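Local coordinates for hypothetical protein PG1100 (Porphyromonas gingivalis, PDB 1ZBS) that is of unknown function but is probably an N-acetylglucosamine kinase that phosphorylates the amino sugar with ATP, at residues S157-Q162 / G166-F171; S29-F34 / S47-A52. All coordinates share one frame; numbering follows the deposited sequence.

Interaction 1: S157-Q162 / G166-F171; sequences SLLKGQ and GLCEAF
Leu158 is wedged so closely against the backbone of the facing helix that its CD1 lies 3.5 Å from Cys168 CA, tighter than an ordinary carbon contact. Two consecutive helices joined by a short loop meet here: helix 147-159 ends in a Schellman motif, and helix 167-174 starts after Gly166 at its N-cap. In the Schellman motif Gln162 N bonds to Ser157 O and Gly161 N to Leu158 O; Gly161 takes the C-prime place, whose positive phi suits a residue without a side chain. With CG anti to the backbone N (chi1 -179°), Leu158 is directed toward helix 167-174, where its two methyls part. CD1 packs on Leu167 CG at 3.7 Å, while CD2 lies 3.4 Å from Phe171 CD2, meeting the ring obliquely. A branched leucine can fill both places at once, and the small Cys168 lets the helices draw close, their CA atoms 5.6 Å apart at Leu158 and Cys168. Phe199 and Phe202 meet the Phe171 ring edge-to-face, extending the apolar cluster. Lys160 forms a salt bridge with Glu144 of the second subunit, so the loop borders the dimer interface. Leu159 starts away from the second helix, but its end turns back so that CD1 meets Cys168 SG at 3.8 Å.

Interaction 2: S29-F34 / S47-A52; sequences SGINPF and SEVLPA
Ser29 and Glu48 mark the nearest approach of the two backbones, their CA atoms still 8.1 Å apart, so the main chains do not touch and helix side chains reach across to the loop. Segment 29-34 leaves the edge strand 21-29 as an irregular loop, with positive phi at Gly30 and again at Ile31, whereas 47-52 belongs to helix 38-53, which has a pi-type turn at 47-49 and a kink. The loop makes an Asx turn: Phe34 N donates to Asn32 OD1 over 3.0 Å, approaching from above the carbonyl plane, a role for which asparagine's short amide is well suited. Across the gap, Ile31 and Val49 run at a slant to each other and touch only through methyls, CD1 of Ile31 lying a loose 4.2 Å from CG2 of Val49. Ile31 extends its longer branch, CG1 lying beside the backbone N (chi1 -53°) and CD1 continuing outward (chi2 180°), which brings that terminal methyl to the helix. Trp14 of strand 11-18 touches both residues, and helix 75-85 adds Leu78 against Ile31 and Met85 against Val49; beta-branched aliphatics fit this apolar setting. The carboxylate of Glu48 comes near the strand end and, through OE1, takes a weak hydrogen bond from Thr28 OG1. No hydrogen bond joins the two segments, so their adhesion rests mainly on light dispersion contact.

In the fold
Interaction 2 comes first in the chain and is complete before interaction 1 begins; their centres are 38 Å apart and their nearest atoms about 22 Å, so they do not meet. They occupy the two halves of an actin-like ATPase fold, each half built around a mixed five-stranded sheet of order 3-2-1-4-5. Interaction 2 joins helix 38-53 to the loop after edge strand 21-29 of the first sheet. Interaction 1 lies in the helical region between strand 130-133 and strand 238-241 of the second sheet, near the partner subunit. Each contact is thus internal to its half. In sugar kinases of this superfamily such halves close over substrate, so each contact would probably move as part of its own half.

Interaction 1: S157-Q162 / G166-F171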
loop_
_atom_site.group_PDB
_atom_site.type_symbol
_atom_site.label_atom_id
_atom_site.label_comp_id
_atom_site.label_asym_id
_atom_site.label_seq_id
_atom_site.Cartn_x
_atom_site.Cartn_y
_atom_site.Cartn_z
ATOM N N SER A 157 9.766 -8.325 -1.408
ATOM C CA SER A 157 11.150 -8.732 -1.601
ATOM C C SER A 157 11.239 -10.193 -2.031
ATOM O O SER A 157 12.092 -10.572 -2.831
ATOM C CB SER A 157 11.933 -8.536 -0.309
ATOM O OG SER A 157 11.325 -9.282 0.720
ATOM N N LEU A 158 10.360 -11.022 -1.487
ATOM C CA LEU A 158 10.355 -12.438 -1.838
ATOM C C LEU A 158 10.107 -12.602 -3.346
ATOM O O LEU A 158 10.836 -13.305 -4.043
ATOM C CB LEU A 158 9.257 -13.139 -1.048
ATOM C CG LEU A 158 9.061 -14.637 -1.221
ATOM C CD1 LEU A 158 10.056 -15.392 -0.351
ATOM C CD2 LEU A 158 7.645 -14.985 -0.817
ATOM N N LEU A 159 9.072 -11.934 -3.835
ATOM C CA LEU A 159 8.697 -11.998 -5.237
ATOM C C LEU A 159 9.761 -11.414 -6.159
ATOM O O LEU A 159 9.849 -11.792 -7.327
ATOM C CB LEU A 159 7.369 -11.273 -5.437
ATOM C CG LEU A 159 6.133 -12.119 -5.754
ATOM C CD1 LEU A 159 6.301 -13.562 -5.288
ATOM C CD2 LEU A 159 4.928 -11.461 -5.111
ATOM N N LYS A 160 10.583 -10.515 -5.635
ATOM C CA LYS A 160 11.622 -9.904 -6.446
ATOM C C LYS A 160 13.019 -10.461 -6.206
ATOM O O LYS A 160 14.027 -9.773 -6.392
ATOM C CB LYS A 160 11.584 -8.391 -6.261
ATOM C CG LYS A 160 10.222 -7.839 -6.642
ATOM C CD LYS A 160 10.305 -6.540 -7.391
ATOM C CE LYS A 160 8.907 -6.071 -7.727
ATOM N NZ LYS A 160 8.899 -4.747 -8.432
ATOM N N GLY A 161 13.060 -11.723 -5.788
ATOM C CA GLY A 161 14.314 -12.409 -5.564
ATOM C C GLY A 161 15.274 -11.827 -4.555
ATOM O O GLY A 161 16.486 -11.922 -4.738
ATOM N N GLN A 162 14.769 -11.233 -3.484
ATOM C CA GLN A 162 15.675 -10.674 -2.492
ATOM C C GLN A 162 15.880 -11.639 -1.328
ATOM O O GLN A 162 16.626 -11.349 -0.391
ATOM C CB GLN A 162 15.149 -9.327 -1.993
ATOM C CG GLN A 162 14.992 -8.302 -3.106
ATOM C CD GLN A 162 16.267 -8.125 -3.923
ATOM O OE1 GLN A 162 16.275 -8.342 -5.138
ATOM N NE2 GLN A 162 17.347 -7.735 -3.262
ATOM N N GLY A 166 14.674 -20.571 -3.385
ATOM C CA GLY A 166 13.720 -21.555 -2.906
ATOM C C GLY A 166 12.678 -21.041 -1.925
ATOM O O GLY A 166 11.576 -21.584 -1.868
ATOM N N LEU A 167 13.006 -20.006 -1.155
ATOM C CA LEU A 167 12.064 -19.467 -0.175
ATOM C C LEU A 167 10.773 -19.026 -0.838
ATOM O O LEU A 167 9.680 -19.254 -0.313
ATOM C CB LEU A 167 12.671 -18.278 0.579
ATOM C CG LEU A 167 11.907 -17.775 1.815
ATOM C CD1 LEU A 167 11.645 -18.932 2.768
ATOM C CD2 LEU A 167 12.710 -16.685 2.517
ATOM N N CYS A 168 10.895 -18.392 -1.996
ATOM C CA CYS A 168 9.715 -17.923 -2.701
ATOM C C CYS A 168 8.835 -19.109 -3.040
ATOM O O CYS A 168 7.653 -19.128 -2.704
ATOM C CB CYS A 168 10.115 -17.184 -3.981
ATOM S SG CYS A 168 8.731 -16.394 -4.820
ATOM N N GLU A 169 9.420 -20.106 -3.699
ATOM C CA GLU A 169 8.673 -21.293 -4.079
ATOM C C GLU A 169 8.134 -22.027 -2.854
ATOM O O GLU A 169 7.057 -22.615 -2.904
ATOM C CB GLU A 169 9.544 -22.237 -4.921
ATOM C CG GLU A 169 9.992 -21.653 -6.258
ATOM C CD GLU A 169 11.324 -20.928 -6.166
ATOM O OE1 GLU A 169 11.453 -20.005 -5.337
ATOM O OE2 GLU A 169 12.246 -21.285 -6.928
ATOM N N ALA A 170 8.877 -21.978 -1.752
ATOM C CA ALA A 170 8.452 -22.628 -0.516
ATOM C C ALA A 170 7.225 -21.910 0.062
ATOM O O ALA A 170 6.323 -22.547 0.611
ATOM C CB ALA A 170 9.591 -22.620 0.498
ATOM N N PHE A 171 7.211 -20.580 -0.075
ATOM C CA PHE A 171 6.130 -19.718 0.405
ATOM C C PHE A 171 4.880 -19.893 -0.448
ATOM O O PHE A 171 3.795 -20.171 0.063
ATOM C CB PHE A 171 6.569 -18.238 0.347
ATOM C CG PHE A 171 5.481 -17.249 0.718
ATOM C CD1 PHE A 171 5.227 -16.937 2.053
ATOM C CD2 PHE A 171 4.723 -16.623 -0.266
ATOM C CE1 PHE A 171 4.231 -16.009 2.405
ATOM C CE2 PHE A 171 3.722 -15.691 0.071
ATOM C CZ PHE A 171 3.478 -15.383 1.411
#

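Interaction 2: S29-F34 / S47-A52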
loop_
_atom_site.group_PDB
_atom_site.type_symbol
_atom_site.label_atom_id
_atom_site.label_comp_id
_atom_site.label_asym_id
_atom_site.label_seq_id
_atom_site.Cartn_x
_atom_site.Cartn_y
_atom_site.Cartn_z
ATOM N N SER A 29 -16.357 -11.832 16.140
ATOM C CA SER A 29 -15.505 -11.147 15.183
ATOM C C SER A 29 -15.991 -9.757 14.803
ATOM O O SER A 29 -17.058 -9.312 15.228
ATOM C CB SER A 29 -15.358 -12.003 13.921
ATOM O OG SER A 29 -14.865 -13.296 14.234
ATOM N N GLY A 30 -15.171 -9.078 14.007
ATOM C CA GLY A 30 -15.493 -7.746 13.529
ATOM C C GLY A 30 -15.882 -6.725 14.576
ATOM O O GLY A 30 -15.144 -6.473 15.526
ATOM N N ILE A 31 -17.048 -6.121 14.377
ATOM C CA ILE A 31 -17.571 -5.111 15.289
ATOM C C ILE A 31 -16.703 -3.849 15.310
ATOM O O ILE A 31 -15.752 -3.747 16.078
ATOM C CB ILE A 31 -17.709 -5.678 16.725
ATOM C CG1 ILE A 31 -18.528 -6.978 16.697
ATOM C CG2 ILE A 31 -18.401 -4.661 17.616
ATOM C CD1 ILE A 31 -18.720 -7.630 18.055
ATOM N N ASN A 32 -17.046 -2.893 14.453
ATOM C CA ASN A 32 -16.328 -1.626 14.353
ATOM C C ASN A 32 -17.306 -0.556 13.866
ATOM O O ASN A 32 -17.767 -0.590 12.723
ATOM C CB ASN A 32 -15.162 -1.756 13.369
ATOM C CG ASN A 32 -14.399 -0.454 13.189
ATOM O OD1 ASN A 32 -14.768 0.582 13.744
ATOM N ND2 ASN A 32 -13.326 -0.505 12.410
ATOM N N PRO A 33 -17.630 0.415 14.734
ATOM C CA PRO A 33 -18.554 1.522 14.457
ATOM C C PRO A 33 -18.192 2.464 13.304
ATOM O O PRO A 33 -19.074 3.097 12.724
ATOM C CB PRO A 33 -18.618 2.251 15.796
ATOM C CG PRO A 33 -17.244 2.046 16.338
ATOM C CD PRO A 33 -17.011 0.577 16.060
ATOM N N PHE A 34 -16.905 2.568 12.978
ATOM C CA PHE A 34 -16.468 3.448 11.897
ATOM C C PHE A 34 -16.430 2.724 10.562
ATOM O O PHE A 34 -16.651 3.323 9.509
ATOM C CB PHE A 34 -15.072 4.006 12.181
ATOM C CG PHE A 34 -14.649 5.096 11.234
ATOM C CD1 PHE A 34 -13.347 5.148 10.743
ATOM C CD2 PHE A 34 -15.550 6.085 10.849
ATOM C CE1 PHE A 34 -12.945 6.176 9.884
ATOM C CE2 PHE A 34 -15.163 7.115 9.993
ATOM C CZ PHE A 34 -13.857 7.161 9.508
ATOM N N SER A 47 -26.353 -12.293 17.259
ATOM C CA SER A 47 -26.226 -13.560 16.541
ATOM C C SER A 47 -24.890 -14.187 16.905
ATOM O O SER A 47 -24.672 -15.383 16.704
ATOM C CB SER A 47 -26.288 -13.339 15.027
ATOM O OG SER A 47 -25.099 -12.731 14.552
ATOM N N GLU A 48 -23.999 -13.364 17.451
ATOM C CA GLU A 48 -22.675 -13.820 17.848
ATOM C C GLU A 48 -22.397 -13.508 19.312
ATOM O O GLU A 48 -21.838 -14.333 20.035
ATOM C CB GLU A 48 -21.606 -13.153 16.975
ATOM C CG GLU A 48 -21.781 -13.387 15.478
ATOM C CD GLU A 48 -20.673 -12.757 14.645
ATOM O OE1 GLU A 48 -19.509 -13.198 14.758
ATOM O OE2 GLU A 48 -20.968 -11.819 13.878
ATOM N N VAL A 49 -22.788 -12.318 19.749
ATOM C CA VAL A 49 -22.543 -11.918 21.127
ATOM C C VAL A 49 -23.585 -12.455 22.099
ATOM O O VAL A 49 -23.242 -13.139 23.062
ATOM C CB VAL A 49 -22.487 -10.380 21.268
ATOM C CG1 VAL A 49 -21.951 -10.010 22.640
ATOM C CG2 VAL A 49 -21.620 -9.782 20.171
ATOM N N LEU A 50 -24.853 -12.143 21.849
ATOM C CA LEU A 50 -25.939 -12.595 22.718
ATOM C C LEU A 50 -25.970 -14.100 22.935
ATOM O O LEU A 50 -26.084 -14.562 24.062
ATOM C CB LEU A 50 -27.294 -12.144 22.166
ATOM C CG LEU A 50 -28.040 -11.070 22.966
ATOM C CD1 LEU A 50 -29.375 -10.802 22.295
ATOM C CD2 LEU A 50 -28.250 -11.524 24.409
ATOM N N PRO A 51 -25.880 -14.888 21.855
ATOM C CA PRO A 51 -25.905 -16.347 22.011
ATOM C C PRO A 51 -24.708 -16.905 22.779
ATOM O O PRO A 51 -24.748 -18.031 23.278
ATOM C CB PRO A 51 -25.960 -16.846 20.566
ATOM C CG PRO A 51 -25.228 -15.777 19.811
ATOM C CD PRO A 51 -25.794 -14.517 20.430
ATOM N N ALA A 52 -23.646 -16.115 22.873
ATOM C CA ALA A 52 -22.439 -16.532 23.582
ATOM C C ALA A 52 -22.609 -16.315 25.079
ATOM O O ALA A 52 -22.229 -17.161 25.889
ATOM C CB ALA A 52 -21.236 -15.741 23.069
#